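Local coordinates for protein 5-cytosine DNA methyltransferase (Entamoeba histolytica, PDB 3QV2) that probably transfers a methyl group from S-adenosyl-L-methionine to carbon 5 of cytosine in DNA or tRNA, at residues I215-M220 / K261-L267. Numbering follows the deposited sequence.
Sequences ILKKGM and KKAEDLL
The C-terminal end of helix 212-218 packs against the loop 261-267, whose residues 263-267 have helical backbone angles, and the two meet through Ile215, Leu216 and Met220 on one side and Ala263, Leu266 and Leu267 on the other. The backbones come nearest at Leu216 and Ala263, with 5.3 Å between their CA atoms. The methyl group of Ala263 points into the helix end, its CB 3.4 Å from Ile215 O, a carbonyl that also accepts a weak bond from Gly219 N. Beside it, CG2 of Ile215 lies 3.7 Å from Leu266 CB; with CG1 set beside the backbone N (chi1 -65°), the CG2 branch lies anti to that nitrogen and is directed at Leu266. Leu266 reaches on with CD1 to the backbone of Gly219, where no side chain intervenes.

No hydrogen bond joins the two segments, so apolar and backbone van der Waals contacts carry the interface. It belongs to the small lobe far from the cofactor-binding Rossmann-like sheet, consistent with the target recognition domain of C5-methyltransferases, and its centre is about 32 Å from that of the chain. Phe257 and Val260 add to the surroundings of Leu266.

Toward solvent, Leu216 and Leu267 cross at about a right angle, CD2 of the former 3.6 Å from CD1 of the latter. At the other end Met220, bent at chi2 and chi3, lays its thioether along the backbone of 261-263, with SD 3.7 Å from Lys262 C. Its CE lies 3.6 Å from Lys261 O. Within 261-267, Lys262 NZ forms salt bridges with two acids, meeting the anti lone pair of Glu264 OE1 at 2.8 Å and Asp265 OD1 at longer range.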
ATOM      1  N   ILE A 215     -12.142 -26.076  -5.931  1.00 17.34           N
ATOM      2  CA  ILE A 215     -13.088 -26.017  -4.823  1.00 19.04           C
ATOM      3  C   ILE A 215     -13.108 -27.328  -4.046  1.00 22.25           C
ATOM      4  O   ILE A 215     -13.108 -27.336  -2.816  1.00 23.26           O
ATOM      5  CB  ILE A 215     -14.517 -25.717  -5.313  1.00 19.47           C
ATOM      6  CG1 ILE A 215     -14.595 -24.317  -5.921  1.00 22.24           C
ATOM      7  CG2 ILE A 215     -15.510 -25.851  -4.171  1.00 21.16           C
ATOM      8  CD1 ILE A 215     -15.990 -23.924  -6.361  1.00 22.99           C
ATOM      9  N   LEU A 216     -13.127 -28.439  -4.775  1.00 24.36           N
ATOM     10  CA  LEU A 216     -13.224 -29.758  -4.163  1.00 26.83           C
ATOM     11  C   LEU A 216     -11.946 -30.153  -3.430  1.00 30.15           C
ATOM     12  O   LEU A 216     -11.957 -31.063  -2.602  1.00 35.99           O
ATOM     13  CB  LEU A 216     -13.573 -30.813  -5.214  1.00 27.43           C
ATOM     14  CG  LEU A 216     -14.940 -30.668  -5.886  1.00 28.56           C
ATOM     15  CD1 LEU A 216     -15.152 -31.760  -6.924  1.00 28.24           C
ATOM     16  CD2 LEU A 216     -16.048 -30.694  -4.844  1.00 28.40           C
ATOM     17  N   LYS A 217     -10.848 -29.467  -3.730  1.00 29.70           N
ATOM     18  CA  LYS A 217      -9.565 -29.810  -3.124  1.00 31.45           C
ATOM     19  C   LYS A 217      -9.117 -28.847  -2.026  1.00 27.53           C
ATOM     20  O   LYS A 217      -8.493 -29.267  -1.051  1.00 28.21           O
ATOM     21  CB  LYS A 217      -8.477 -29.951  -4.193  1.00 37.40           C
ATOM     22  CG  LYS A 217      -8.620 -31.193  -5.054  1.00 44.72           C
ATOM     23  CD  LYS A 217      -7.345 -31.482  -5.829  1.00 49.43           C
ATOM     24  CE  LYS A 217      -7.427 -32.819  -6.552  1.00 52.65           C
ATOM     25  NZ  LYS A 217      -6.151 -33.154  -7.246  1.00 54.92           N
ATOM     26  N   LYS A 218      -9.431 -27.563  -2.178  1.00 25.00           N
ATOM     27  CA  LYS A 218      -9.016 -26.567  -1.191  1.00 25.88           C
ATOM     28  C   LYS A 218     -10.113 -25.559  -0.861  1.00 25.77           C
ATOM     29  O   LYS A 218      -9.851 -24.539  -0.222  1.00 27.16           O
ATOM     30  CB  LYS A 218      -7.762 -25.826  -1.665  1.00 30.63           C
ATOM     31  CG  LYS A 218      -6.579 -26.735  -1.951  1.00 37.12           C
ATOM     32  CD  LYS A 218      -5.261 -25.987  -1.832  1.00 41.75           C
ATOM     33  CE  LYS A 218      -4.078 -26.926  -2.002  1.00 45.85           C
ATOM     34  NZ  LYS A 218      -2.806 -26.290  -1.564  1.00 49.15           N
ATOM     35  N   GLY A 219     -11.336 -25.847  -1.289  1.00 26.00           N
ATOM     36  CA  GLY A 219     -12.448 -24.940  -1.072  1.00 24.94           C
ATOM     37  C   GLY A 219     -12.633 -24.533   0.378  1.00 26.75           C
ATOM     38  O   GLY A 219     -13.036 -23.406   0.669  1.00 27.87           O
ATOM     39  N   MET A 220     -12.333 -25.451   1.291  1.00 26.60           N
ATOM     40  CA  MET A 220     -12.521 -25.211   2.718  1.00 24.57           C
ATOM     41  C   MET A 220     -11.459 -24.282   3.303  1.00 23.43           C
ATOM     42  O   MET A 220     -11.590 -23.814   4.434  1.00 23.03           O
ATOM     43  CB  MET A 220     -12.541 -26.538   3.483  1.00 21.35           C
ATOM     44  CG  MET A 220     -13.716 -27.435   3.131  1.00 20.83           C
ATOM     45  SD  MET A 220     -15.294 -26.741   3.662  1.00 29.26           S
ATOM     46  CE  MET A 220     -15.099 -26.783   5.441  1.00 31.28           C
ATOM     47  N   LYS A 261     -19.709 -27.609   5.832  1.00 36.03           N
ATOM     48  CA  LYS A 261     -18.905 -28.647   6.467  1.00 39.17           C
ATOM     49  C   LYS A 261     -18.040 -29.384   5.451  1.00 34.96           C
ATOM     50  O   LYS A 261     -16.959 -29.874   5.783  1.00 35.17           O
ATOM     51  CB  LYS A 261     -19.807 -29.644   7.191  1.00 44.26           C
ATOM     52  CG  LYS A 261     -20.811 -29.011   8.137  1.00 50.64           C
ATOM     53  CD  LYS A 261     -21.999 -29.936   8.342  1.00 56.49           C
ATOM     54  CE  LYS A 261     -22.709 -30.198   7.019  1.00 57.93           C
ATOM     55  NZ  LYS A 261     -23.745 -31.264   7.121  1.00 58.08           N
ATOM     56  N   LYS A 262     -18.523 -29.469   4.217  1.00 33.45           N
ATOM     57  CA  LYS A 262     -17.809 -30.175   3.160  1.00 32.96           C
ATOM     58  C   LYS A 262     -17.471 -29.230   2.014  1.00 30.86           C
ATOM     59  O   LYS A 262     -18.193 -28.264   1.763  1.00 30.71           O
ATOM     60  CB  LYS A 262     -18.648 -31.342   2.640  1.00 29.18           C
ATOM     61  CG  LYS A 262     -19.142 -32.287   3.722  1.00 31.57           C
ATOM     62  CD  LYS A 262     -20.221 -33.206   3.180  1.00 31.49           C
ATOM     63  CE  LYS A 262     -21.363 -32.400   2.581  1.00 30.08           C
ATOM     64  NZ  LYS A 262     -22.343 -33.254   1.858  1.00 28.78           N
ATOM     65  N   ALA A 263     -16.370 -29.508   1.324  1.00 27.65           N
ATOM     66  CA  ALA A 263     -15.948 -28.682   0.200  1.00 27.01           C
ATOM     67  C   ALA A 263     -16.973 -28.733  -0.926  1.00 26.31           C
ATOM     68  O   ALA A 263     -17.237 -27.725  -1.584  1.00 24.89           O
ATOM     69  CB  ALA A 263     -14.580 -29.123  -0.303  1.00 26.90           C
ATOM     70  N   GLU A 264     -17.558 -29.907  -1.138  1.00 23.95           N
ATOM     71  CA  GLU A 264     -18.517 -30.095  -2.222  1.00 24.02           C
ATOM     72  C   GLU A 264     -19.751 -29.215  -2.055  1.00 22.90           C
ATOM     73  O   GLU A 264     -20.472 -28.953  -3.015  1.00 25.14           O
ATOM     74  CB  GLU A 264     -18.933 -31.565  -2.334  1.00 23.80           C
ATOM     75  CG  GLU A 264     -19.720 -32.091  -1.146  1.00 22.95           C
ATOM     76  CD  GLU A 264     -20.354 -33.440  -1.430  1.00 27.77           C
ATOM     77  OE1 GLU A 264     -21.066 -33.965  -0.549  1.00 26.39           O
ATOM     78  OE2 GLU A 264     -20.144 -33.971  -2.540  1.00 30.56           O
ATOM     79  N   ASP A 265     -19.985 -28.760  -0.828  1.00 24.07           N
ATOM     80  CA  ASP A 265     -21.122 -27.895  -0.538  1.00 27.32           C
ATOM     81  C   ASP A 265     -20.928 -26.500  -1.123  1.00 30.38           C
ATOM     82  O   ASP A 265     -21.875 -25.717  -1.210  1.00 30.09           O
ATOM     83  CB  ASP A 265     -21.358 -27.805   0.970  1.00 30.67           C
ATOM     84  CG  ASP A 265     -21.834 -29.116   1.562  1.00 32.95           C
ATOM     85  OD1 ASP A 265     -22.428 -29.923   0.815  1.00 33.72           O
ATOM     86  OD2 ASP A 265     -21.620 -29.337   2.771  1.00 32.13           O
ATOM     87  N   LEU A 266     -19.699 -26.196  -1.527  1.00 30.46           N
ATOM     88  CA  LEU A 266     -19.379 -24.891  -2.095  1.00 29.98           C
ATOM     89  C   LEU A 266     -19.567 -24.879  -3.612  1.00 31.06           C
ATOM     90  O   LEU A 266     -19.597 -23.819  -4.234  1.00 28.78           O
ATOM     91  CB  LEU A 266     -17.940 -24.498  -1.747  1.00 27.99           C
ATOM     92  CG  LEU A 266     -17.584 -24.346  -0.264  1.00 27.30           C
ATOM     93  CD1 LEU A 266     -16.086 -24.148  -0.083  1.00 25.43           C
ATOM     94  CD2 LEU A 266     -18.353 -23.198   0.362  1.00 29.09           C
ATOM     95  N   LEU A 267     -19.701 -26.068  -4.196  1.00 33.45           N
ATOM     96  CA  LEU A 267     -19.794 -26.219  -5.648  1.00 38.37           C
ATOM     97  C   LEU A 267     -20.820 -25.301  -6.320  1.00 42.39           C
ATOM     98  O   LEU A 267     -20.570 -24.778  -7.407  1.00 44.34           O
ATOM     99  CB  LEU A 267     -20.067 -27.681  -6.022  1.00 38.28           C
ATOM    100  CG  LEU A 267     -18.857 -28.616  -5.998  1.00 38.92           C
ATOM    101  CD1 LEU A 267     -19.274 -30.056  -6.271  1.00 38.24           C
ATOM    102  CD2 LEU A 267     -17.808 -28.154  -7.003  1.00 37.57           C
TER